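Local coordinates for protein Lys-gingipain catalytic subunit (Porphyromonas gingivalis, PDB 6I9A) that cleaves proteins after lysine residues as a secreted cysteine peptidase that may act as a virulence factor in periodontal disease, at residues A[94-99]-A[349-354]; A[247-252]-A[280-285]. All coordinates share one frame; numbering follows the deposited sequence.

Contact 1 of 2, residues A[94-99]-A[349-354]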
# COMPACT_ATOMS: atom_id res chain seq x y z
N GLY A 94 -0.51 14.58 -15.91
CA GLY A 94 0.94 14.56 -15.73
C GLY A 94 1.66 15.38 -16.81
O GLY A 94 1.21 15.42 -17.96
N LYS A 95 2.76 16.03 -16.42
CA LYS A 95 3.61 16.82 -17.34
C LYS A 95 4.24 15.87 -18.35
O LYS A 95 4.39 16.21 -19.54
CB LYS A 95 4.72 17.58 -16.57
CG LYS A 95 5.70 18.35 -17.50
CD LYS A 95 6.85 19.09 -16.80
CE LYS A 95 7.76 19.63 -17.86
NZ LYS A 95 8.72 20.61 -17.31
N LYS A 96 4.63 14.67 -17.88
CA LYS A 96 5.26 13.69 -18.76
C LYS A 96 4.27 12.66 -19.24
O LYS A 96 4.33 12.24 -20.41
CB LYS A 96 6.41 12.98 -18.01
CG LYS A 96 7.45 13.90 -17.39
CD LYS A 96 8.00 14.88 -18.44
CE LYS A 96 9.12 15.71 -17.90
NZ LYS A 96 9.43 16.83 -18.86
N THR A 97 3.35 12.23 -18.38
CA THR A 97 2.46 11.14 -18.79
C THR A 97 1.31 11.60 -19.65
O THR A 97 0.77 10.79 -20.39
CB THR A 97 1.89 10.42 -17.57
OG1 THR A 97 1.01 11.34 -16.88
CG2 THR A 97 3.01 9.91 -16.68
N LYS A 98 0.87 12.88 -19.49
CA LYS A 98 -0.31 13.38 -20.19
C LYS A 98 -1.57 12.62 -19.77
O LYS A 98 -2.58 12.70 -20.46
CB LYS A 98 -0.15 13.34 -21.73
CG LYS A 98 1.24 13.76 -22.28
CD LYS A 98 1.62 15.12 -21.84
CE LYS A 98 2.92 15.57 -22.48
NZ LYS A 98 3.26 16.95 -22.04
N LYS A 99 -1.51 11.93 -18.61
CA LYS A 99 -2.65 11.17 -18.10
C LYS A 99 -2.84 11.57 -16.65
O LYS A 99 -1.95 12.14 -16.04
CB LYS A 99 -2.43 9.65 -18.21
CG LYS A 99 -2.17 9.18 -19.65
CD LYS A 99 -3.35 9.35 -20.60
CE LYS A 99 -2.89 8.95 -22.01
NZ LYS A 99 -4.00 9.00 -22.97
N GLY A 349 11.95 7.35 -18.50
CA GLY A 349 12.43 8.32 -17.52
C GLY A 349 11.72 8.26 -16.19
O GLY A 349 10.56 7.87 -16.07
N ALA A 350 12.44 8.70 -15.17
CA ALA A 350 11.98 8.62 -13.79
C ALA A 350 10.78 9.52 -13.56
O ALA A 350 9.86 9.10 -12.81
CB ALA A 350 13.11 9.01 -12.84
N HIS A 351 10.81 10.77 -14.02
CA HIS A 351 9.72 11.68 -13.72
C HIS A 351 8.37 11.04 -14.16
O HIS A 351 7.38 11.07 -13.42
CB HIS A 351 9.99 13.03 -14.39
CG HIS A 351 9.05 14.12 -13.98
ND1 HIS A 351 9.32 15.43 -14.37
CD2 HIS A 351 7.93 14.12 -13.22
CE1 HIS A 351 8.34 16.18 -13.87
NE2 HIS A 351 7.48 15.45 -13.15
N TYR A 352 8.35 10.51 -15.38
CA TYR A 352 7.18 9.82 -15.88
C TYR A 352 6.72 8.74 -14.89
O TYR A 352 5.53 8.63 -14.60
CB TYR A 352 7.52 9.21 -17.24
CG TYR A 352 6.38 8.51 -17.93
CD1 TYR A 352 6.00 7.23 -17.56
CD2 TYR A 352 5.77 9.07 -19.05
CE1 TYR A 352 5.01 6.54 -18.24
CE2 TYR A 352 4.77 8.39 -19.74
CZ TYR A 352 4.40 7.13 -19.34
OH TYR A 352 3.46 6.46 -20.09
N TYR A 353 7.66 7.91 -14.40
CA TYR A 353 7.28 6.81 -13.47
C TYR A 353 6.68 7.33 -12.18
O TYR A 353 5.67 6.77 -11.71
CB TYR A 353 8.46 5.86 -13.19
CG TYR A 353 8.32 4.63 -14.08
CD1 TYR A 353 8.09 3.37 -13.53
CD2 TYR A 353 8.29 4.75 -15.47
CE1 TYR A 353 7.84 2.27 -14.34
CE2 TYR A 353 7.97 3.67 -16.28
CZ TYR A 353 7.74 2.44 -15.71
OH TYR A 353 7.45 1.38 -16.52
N TRP A 354 7.23 8.42 -11.60
CA TRP A 354 6.63 8.97 -10.38
C TRP A 354 5.24 9.49 -10.66
O TRP A 354 4.38 9.38 -9.78
CB TRP A 354 7.56 10.03 -9.78
CG TRP A 354 8.79 9.43 -9.16
CD1 TRP A 354 10.04 9.33 -9.72
CD2 TRP A 354 8.86 8.77 -7.88
NE1 TRP A 354 10.89 8.67 -8.86
CE2 TRP A 354 10.19 8.31 -7.72
CE3 TRP A 354 7.92 8.50 -6.88
CZ2 TRP A 354 10.61 7.62 -6.57
CZ3 TRP A 354 8.34 7.86 -5.74
CH2 TRP A 354 9.66 7.39 -5.59

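Contact 2 of 2, residues A[247-252]-A[280-285]. With H8E (benzyl-N-[(2S)-1-[[(3S)-7-amino-1-(benzylamino)-1,2-dioxoheptan-3-yl]amino]-5-(2-methyl-2-phenylhydrazinyl)-1,5-dioxopentan-2-yl]carbamate), chain I.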
# COMPACT_ATOMS: atom_id res chain seq x y z
N ASN A 247 2.06 -4.60 -13.49
CA ASN A 247 3.19 -3.93 -14.17
C ASN A 247 2.91 -4.00 -15.67
O ASN A 247 3.29 -4.95 -16.38
CB ASN A 247 4.50 -4.58 -13.81
CG ASN A 247 4.86 -4.41 -12.34
OD1 ASN A 247 4.98 -5.38 -11.58
ND2 ASN A 247 5.02 -3.15 -11.92
N CYS A 248 2.10 -3.03 -16.12
CA CYS A 248 1.47 -3.04 -17.46
C CYS A 248 0.87 -1.68 -17.71
O CYS A 248 0.72 -0.86 -16.79
CB CYS A 248 0.42 -4.15 -17.59
SG CYS A 248 -0.91 -4.06 -16.37
N CYS A 249 0.43 -1.42 -18.92
CA CYS A 249 -0.22 -0.15 -19.24
C CYS A 249 -1.56 0.02 -18.57
O CYS A 249 -2.30 -0.96 -18.41
CB CYS A 249 -0.44 -0.06 -20.76
SG CYS A 249 1.11 -0.05 -21.73
N ILE A 250 -1.85 1.27 -18.21
CA ILE A 250 -3.13 1.98 -18.05
C ILE A 250 -4.21 1.32 -17.17
O ILE A 250 -5.29 1.94 -17.08
CB ILE A 250 -3.71 2.39 -19.43
CG1 ILE A 250 -4.07 1.19 -20.32
CG2 ILE A 250 -2.71 3.34 -20.14
CD1 ILE A 250 -4.68 1.61 -21.70
N THR A 251 -3.93 0.22 -16.45
CA THR A 251 -4.98 -0.36 -15.60
C THR A 251 -5.36 0.51 -14.42
O THR A 251 -6.42 0.24 -13.83
CB THR A 251 -4.53 -1.70 -15.07
OG1 THR A 251 -3.39 -1.56 -14.21
CG2 THR A 251 -4.28 -2.75 -16.16
N ALA A 252 -4.55 1.53 -14.08
CA ALA A 252 -4.87 2.44 -12.97
C ALA A 252 -5.21 3.80 -13.54
O ALA A 252 -5.07 4.81 -12.85
CB ALA A 252 -3.72 2.50 -11.98
N SER A 280 -1.28 4.65 -14.41
CA SER A 280 -2.32 5.42 -15.10
C SER A 280 -2.03 5.54 -16.63
O SER A 280 -2.92 5.24 -17.42
CB SER A 280 -2.44 6.78 -14.41
OG SER A 280 -3.26 7.62 -15.21
N PRO A 281 -0.81 5.90 -17.05
CA PRO A 281 -0.48 5.92 -18.49
C PRO A 281 0.10 4.56 -18.88
O PRO A 281 0.12 3.57 -18.10
CB PRO A 281 0.58 6.99 -18.56
CG PRO A 281 1.42 6.73 -17.30
CD PRO A 281 0.31 6.47 -16.26
N ASN A 282 0.66 4.47 -20.08
CA ASN A 282 1.40 3.27 -20.46
C ASN A 282 2.56 3.05 -19.53
O ASN A 282 3.18 4.03 -19.05
CB ASN A 282 1.96 3.46 -21.90
CG ASN A 282 0.86 3.54 -22.93
OD1 ASN A 282 -0.29 3.20 -22.69
ND2 ASN A 282 1.22 3.95 -24.15
N SER A 283 2.90 1.81 -19.26
CA SER A 283 4.16 1.50 -18.59
C SER A 283 5.12 0.96 -19.64
O SER A 283 4.71 0.73 -20.78
CB SER A 283 4.00 0.55 -17.39
OG SER A 283 3.76 -0.77 -17.84
N TYR A 284 6.40 0.79 -19.27
CA TYR A 284 7.40 0.41 -20.26
C TYR A 284 8.16 -0.79 -19.81
O TYR A 284 8.42 -1.00 -18.61
CB TYR A 284 8.38 1.59 -20.50
CG TYR A 284 7.73 2.67 -21.32
CD1 TYR A 284 6.83 3.58 -20.75
CD2 TYR A 284 7.93 2.73 -22.70
CE1 TYR A 284 6.14 4.49 -21.54
CE2 TYR A 284 7.25 3.64 -23.50
CZ TYR A 284 6.39 4.54 -22.91
OH TYR A 284 5.79 5.44 -23.76
N TRP A 285 8.56 -1.61 -20.79
CA TRP A 285 9.24 -2.86 -20.44
C TRP A 285 10.52 -2.64 -19.66
O TRP A 285 10.79 -3.40 -18.72
CB TRP A 285 9.53 -3.65 -21.73
CG TRP A 285 8.32 -4.37 -22.27
CD1 TRP A 285 7.53 -3.96 -23.31
CD2 TRP A 285 7.73 -5.58 -21.76
NE1 TRP A 285 6.50 -4.87 -23.50
CE2 TRP A 285 6.60 -5.86 -22.57
CE3 TRP A 285 8.05 -6.47 -20.72
CZ2 TRP A 285 5.80 -6.98 -22.38
CZ3 TRP A 285 7.26 -7.60 -20.54
CH2 TRP A 285 6.14 -7.83 -21.36
CAQ H8E I . -3.76 -3.08 -24.72
CAK H8E I . -4.69 -4.12 -24.92
CAH H8E I . -4.27 -5.34 -25.44
CAL H8E I . -2.94 -5.56 -25.79
CAR H8E I . -2.05 -4.51 -25.60
CBO H8E I . -2.41 -3.29 -25.05
CBA H8E I . -1.43 -2.28 -24.95
NBE H8E I . -0.66 -2.35 -23.70
CBL H8E I . 0.65 -1.98 -23.62
OAE H8E I . 1.30 -1.66 -24.63
CBN H8E I . 1.27 -1.98 -22.22
OAG H8E I . 0.63 -2.69 -21.39
CBS H8E I . 2.81 -2.22 -22.27
CBB H8E I . 3.39 -2.72 -20.94
CAY H8E I . 4.88 -3.06 -21.03
CAX H8E I . 5.56 -3.31 -19.68
CAW H8E I . 5.13 -4.64 -19.06
NAB H8E I . 5.86 -4.83 -17.77
NBG H8E I . 3.56 -1.05 -22.73
C H8E I . 4.35 -0.99 -23.81
O H8E I . 4.53 -1.90 -24.61
CA H8E I . 4.88 0.41 -24.07
N H8E I . 6.10 0.40 -24.87
CBK H8E I . 7.28 -0.07 -24.40
OAD H8E I . 7.31 -0.64 -23.29
OBI H8E I . 8.29 0.10 -25.16
CBD H8E I . 9.60 -0.47 -24.76
CBP H8E I . 10.56 -0.39 -25.86
CAS H8E I . 11.52 0.62 -25.93
CAM H8E I . 12.48 0.71 -26.98
CAI H8E I . 12.37 -0.25 -28.00
CAN H8E I . 11.37 -1.22 -27.96
CAT H8E I . 10.47 -1.31 -26.91
CB H8E I . 3.81 1.23 -24.81
CG H8E I . 3.40 0.62 -26.17
CD H8E I . 2.12 1.22 -26.67
OE1 H8E I . 2.13 2.29 -27.28
NE2 H8E I . 1.03 0.51 -26.32
NBT H8E I . -0.27 0.97 -26.54
CAA H8E I . -1.03 1.16 -25.27
CBQ H8E I . -0.89 0.47 -27.73
CAU H8E I . -2.28 0.35 -27.84
CAO H8E I . -2.85 -0.09 -29.04
CAJ H8E I . -2.04 -0.42 -30.12
CAP H8E I . -0.66 -0.35 -30.00
CAV H8E I . -0.09 0.12 -28.82

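Contact 1 of 2, residues A[94-99]-A[349-354]
The ring of Tyr-352 carries the methyl of Thr-97 on one face: CG2 stands 3.7 Å from the ring centroid and 11° off the normal, a CH-pi contact centred on the ring. The carbonyl O of Lys-96 approaches the same ring obliquely, 3.7 Å from CD2 of Tyr-352. One face of the His-351 imidazole is covered by Lys-96, whose CG lies 4.0 Å from the ring centroid, displaced toward the rim. A bend at chi2 (-53°) brings CE of Lys-96 to 3.5 Å from ND1 of His-351, but this is one of two conformers, and the outer part of the chain is less certain.

In the catalytic domain, segment 94-99 is a loop joining strands 92-93 and 100-101, closed by Gly-94 N to Lys-99 O. Thr-97 OG1 accepts the backbone N-H of Lys-99 at 3.1 Å, an ST turn; with OG1 held there (chi1 67°), CG2 lies anti to the carbonyl carbon and over the ring. Helix 350-356 presents both rings, and its Glu-355 takes the backbone N-H groups of Lys-95, Lys-96 and Thr-97. Tyr-352 OH is hydrogen-bonded to Asn-282 O, His-351 NE2 to Tyr-104 OH.

The two segments meet by van der Waals and CH-pi contact. The lysine ammonium groups lie on the solvent side; Lys-96 NZ, 4.7 Å from His-351 ND1 and not in contact, might slightly disfavour a charged imidazole.

Contact 2 of 2, residues A[247-252]-A[280-285]
The loops 247-252 and 280-285 run from strands 242-247 and 273-279 and come closest at Cys-249 and Asn-282, whose CA atoms lie 4.0 Å apart; the N-H of Ile-250 donates to Pro-281 O at 3.0 Å, from above the carbonyl plane. Both loops follow neighbouring parallel strands of the alpha/beta catalytic domain of this clan CD peptidase, and together they form one side of the active site around the nucleophile Cys-249; His-216, the inferred proton donor, lies outside them.

Ile-250 sets its CA-H against Ser-280 O, and its CG2 packs on Ser-280 O and Pro-281 C, 3.3 Å from each. With CG beside the backbone N (chi1 -66°), Asn-282 OD1 touches this methyl and, at 3.4 Å, the inhibitor's N-methyl CAA, while its CB packs against Cys-249 SG. Ser-283 OG is hydrogen-bonded to Asp-288.

The lysine-like arm of the inhibitor runs over one face of the Trp-285 indole, CAY 3.4 Å above the plane, and its terminal NAB donates to Asn-247 O at 2.9 Å. Thr-214, Asp-288 and Gly-217 also hydrogen-bond the inhibitor, whose main chain is gripped by Ser-283 O, accepting from NBG, and by Trp-285 N-H, donating to OAD. Inhibitor CA lies over one face of the Tyr-284 ring, toward its rim. Cys-249 SG is bonded covalently to CBN at 2.0 Å, and the N-H of the same cysteine donates to OAG at 2.8 Å.

Contacts 1 and 2 lie 11 Å apart between centres, within the catalytic C25 region of the chain. In sequence, 94-99 comes first, then both segments of contact 2, then 349-354, so the active-site loops fall between the two halves of contact 1. The contacts meet directly: Tyr-352 OH probably hydrogen-bonds to Asn-282 O at 2.7 Å, Tyr-353 OH to Tyr-284 N at 3.0 Å, and Thr-97 CG2 packs on Pro-281 CG. Helix 350-356, leading into the edge strand 357-361 of the six-stranded sheet, thus backs loop 280-285, whose preceding strand 273-279 is that edge strand's neighbour. Contact 1 probably acts as a second shell behind the substrate-binding loop.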